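Local coordinates for probable adhesion protein (Pseudomonas aeruginosa PAO1, PDB 6R3Z) that binds divalent metal ions such as ferrous iron, manganese and nickel through a cluster of histidines, probably as the solute-binding component of a metal transport system, at residues A[22-25]-A[26-30]. Sequence-based numbering, arbitrary orientation.
Sequences NIVG and DKAEV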
ATOM      1  N   ASN A  22      -0.420  -9.478  12.653  1.00 20.65           N
ATOM      2  CA  ASN A  22      -1.022  -8.809  13.817  1.00 20.97           C
ATOM      3  C   ASN A  22      -2.368  -9.416  14.205  1.00 24.20           C
ATOM      4  O   ASN A  22      -2.672  -9.495  15.396  1.00 24.42           O
ATOM      5  CB  ASN A  22      -1.099  -7.311  13.611  1.00 22.02           C
ATOM      6  CG  ASN A  22       0.214  -6.675  13.993  1.00 30.23           C
ATOM      7  OD1 ASN A  22       0.475  -6.442  15.182  1.00 25.97           O
ATOM      8  ND2 ASN A  22       1.077  -6.395  13.004  1.00 20.56           N
ATOM      9  N   ILE A  23      -3.140  -9.892  13.213  1.00 19.51           N
ATOM     10  CA  ILE A  23      -4.421 -10.543  13.461  1.00 19.23           C
ATOM     11  C   ILE A  23      -4.221 -11.939  14.131  1.00 24.07           C
ATOM     12  O   ILE A  23      -4.917 -12.243  15.082  1.00 23.66           O
ATOM     13  CB  ILE A  23      -5.261 -10.673  12.169  1.00 21.54           C
ATOM     14  CG1 ILE A  23      -5.694  -9.279  11.615  1.00 20.40           C
ATOM     15  CG2 ILE A  23      -6.497 -11.572  12.396  1.00 22.34           C
ATOM     16  CD1 ILE A  23      -6.113  -9.298  10.152  1.00 22.74           C
ATOM     17  N   VAL A  24      -3.364 -12.797  13.565  1.00 21.89           N
ATOM     18  CA  VAL A  24      -3.232 -14.187  14.034  1.00 22.10           C
ATOM     19  C   VAL A  24      -2.235 -14.407  15.169  1.00 26.86           C
ATOM     20  O   VAL A  24      -2.362 -15.395  15.902  1.00 26.43           O
ATOM     21  CB  VAL A  24      -2.918 -15.157  12.849  1.00 26.23           C
ATOM     22  CG1 VAL A  24      -3.949 -14.999  11.733  1.00 26.08           C
ATOM     23  CG2 VAL A  24      -1.490 -14.968  12.315  1.00 26.12           C
ATOM     24  N   GLY A  25      -1.210 -13.555  15.254  1.00 25.28           N
ATOM     25  CA  GLY A  25      -0.144 -13.742  16.230  1.00 25.82           C
ATOM     26  C   GLY A  25       0.519 -15.097  16.015  1.00 30.12           C
ATOM     27  O   GLY A  25       0.778 -15.494  14.874  1.00 28.35           O
ATOM     28  N   ASP A  26       0.688 -15.866  17.090  1.00 28.08           N
ATOM     29  CA  ASP A  26       1.293 -17.194  16.966  1.00 28.14           C
ATOM     30  C   ASP A  26       0.261 -18.325  16.739  1.00 29.28           C
ATOM     31  O   ASP A  26       0.633 -19.495  16.795  1.00 28.93           O
ATOM     32  CB  ASP A  26       2.186 -17.476  18.193  1.00 30.57           C
ATOM     33  CG  ASP A  26       1.454 -17.465  19.528  1.00 35.03           C
ATOM     34  OD1 ASP A  26       0.220 -17.733  19.544  1.00 33.78           O
ATOM     35  OD2 ASP A  26       2.117 -17.223  20.566  1.00 43.50           O
ATOM     36  N   LYS A  27      -1.025 -17.985  16.461  1.00 25.19           N
ATOM     37  CA  LYS A  27      -2.074 -19.010  16.299  1.00 25.30           C
ATOM     38  C   LYS A  27      -2.146 -19.614  14.887  1.00 29.10           C
ATOM     39  O   LYS A  27      -2.815 -20.634  14.681  1.00 29.74           O
ATOM     40  CB  LYS A  27      -3.433 -18.470  16.745  1.00 27.35           C
ATOM     41  CG  LYS A  27      -3.377 -17.974  18.196  1.00 34.90           C
ATOM     42  CD  LYS A  27      -4.722 -17.623  18.776  1.00 44.79           C
ATOM     43  CE  LYS A  27      -4.591 -17.291  20.247  1.00 51.71           C
ATOM     44  NZ  LYS A  27      -4.398 -18.509  21.080  1.00 62.88           N
ATOM     45  N   ALA A  28      -1.463 -18.988  13.923  1.00 24.81           N
ATOM     46  CA  ALA A  28      -1.443 -19.436  12.523  1.00 24.56           C
ATOM     47  C   ALA A  28      -0.089 -19.092  11.914  1.00 27.67           C
ATOM     48  O   ALA A  28       0.676 -18.334  12.523  1.00 28.47           O
ATOM     49  CB  ALA A  28      -2.560 -18.744  11.739  1.00 25.40           C
ATOM     50  N   GLU A  29       0.214 -19.641  10.727  1.00 23.02           N
ATOM     51  CA  GLU A  29       1.460 -19.340  10.014  1.00 22.60           C
ATOM     52  C   GLU A  29       1.142 -18.371   8.845  1.00 26.28           C
ATOM     53  O   GLU A  29       0.142 -18.558   8.128  1.00 26.32           O
ATOM     54  CB  GLU A  29       2.109 -20.620   9.449  1.00 24.21           C
ATOM     55  CG  GLU A  29       2.665 -21.586  10.484  1.00 30.35           C
ATOM     56  CD  GLU A  29       3.386 -22.736   9.808  1.00 45.57           C
ATOM     57  OE1 GLU A  29       2.704 -23.704   9.405  1.00 32.48           O
ATOM     58  OE2 GLU A  29       4.623 -22.650   9.636  1.00 38.80           O
ATOM     59  N   VAL A  30       1.993 -17.350   8.646  1.00 21.67           N
ATOM     60  CA  VAL A  30       1.798 -16.360   7.571  1.00 22.63           C
ATOM     61  C   VAL A  30       2.887 -16.627   6.536  1.00 27.28           C
ATOM     62  O   VAL A  30       4.076 -16.573   6.868  1.00 26.11           O
ATOM     63  CB  VAL A  30       1.847 -14.899   8.100  1.00 27.00           C
ATOM     64  CG1 VAL A  30       1.448 -13.905   7.002  1.00 27.26           C
ATOM     65  CG2 VAL A  30       0.968 -14.722   9.342  1.00 26.90           C
TER
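Between Val-24 and Lys-27 the backbone reverses in a type II' beta turn, with Gly-25 and Asp-26 at its corners and Lys-27 N donating a hydrogen bond to Val-24 O (3.0 Å, N-H...O 159°). Gly-25 takes the first corner with a positive phi of 59°, which favours glycine, and a CB here would run into the Asp-26 nitrogen; it is at this residue that the chain leaves helix 14-24. Val-24 points toward the returning chain, and its CB meets the methyl of Ala-28 at 3.8 Å. Both gamma methyls also reach that methyl, CG1 and CG2 each 4.0 Å from Ala-28 CB. The rotation about the first side-chain bond sets CG2 between the backbone nitrogen and the carbonyl carbon, from where it extends to Val-30 and touches CG2 of that residue at 3.9 Å. One valine thus bridges Ala-28, in the connection, and Val-30, in strand 29-32. Lys-27 lays the root of its side chain against the turn, CB 3.4 Å from Val-24 O, while its end leads away from the turn; the side chain also touches Asn-137 and Ala-140. Leu-130 and Tyr-141, from helices 116-133 and 138-160, add to the apolar surroundings of Val-24, and Val-30 also packs on Tyr-17 and Val-20. The turn is the helix-to-strand connection of the beta-alpha-beta unit 8-11, 14-24, 29-32, and brings the chain to an outer strand of a parallel sheet, away from the nickel site. Its chemistry divides by side: a single backbone hydrogen bond closes the turn beside its exposed corners, while the contacts of Val-24 with Ala-28 and Val-30 are apolar, consistent with dispersion packing of the returning chain against the helix end.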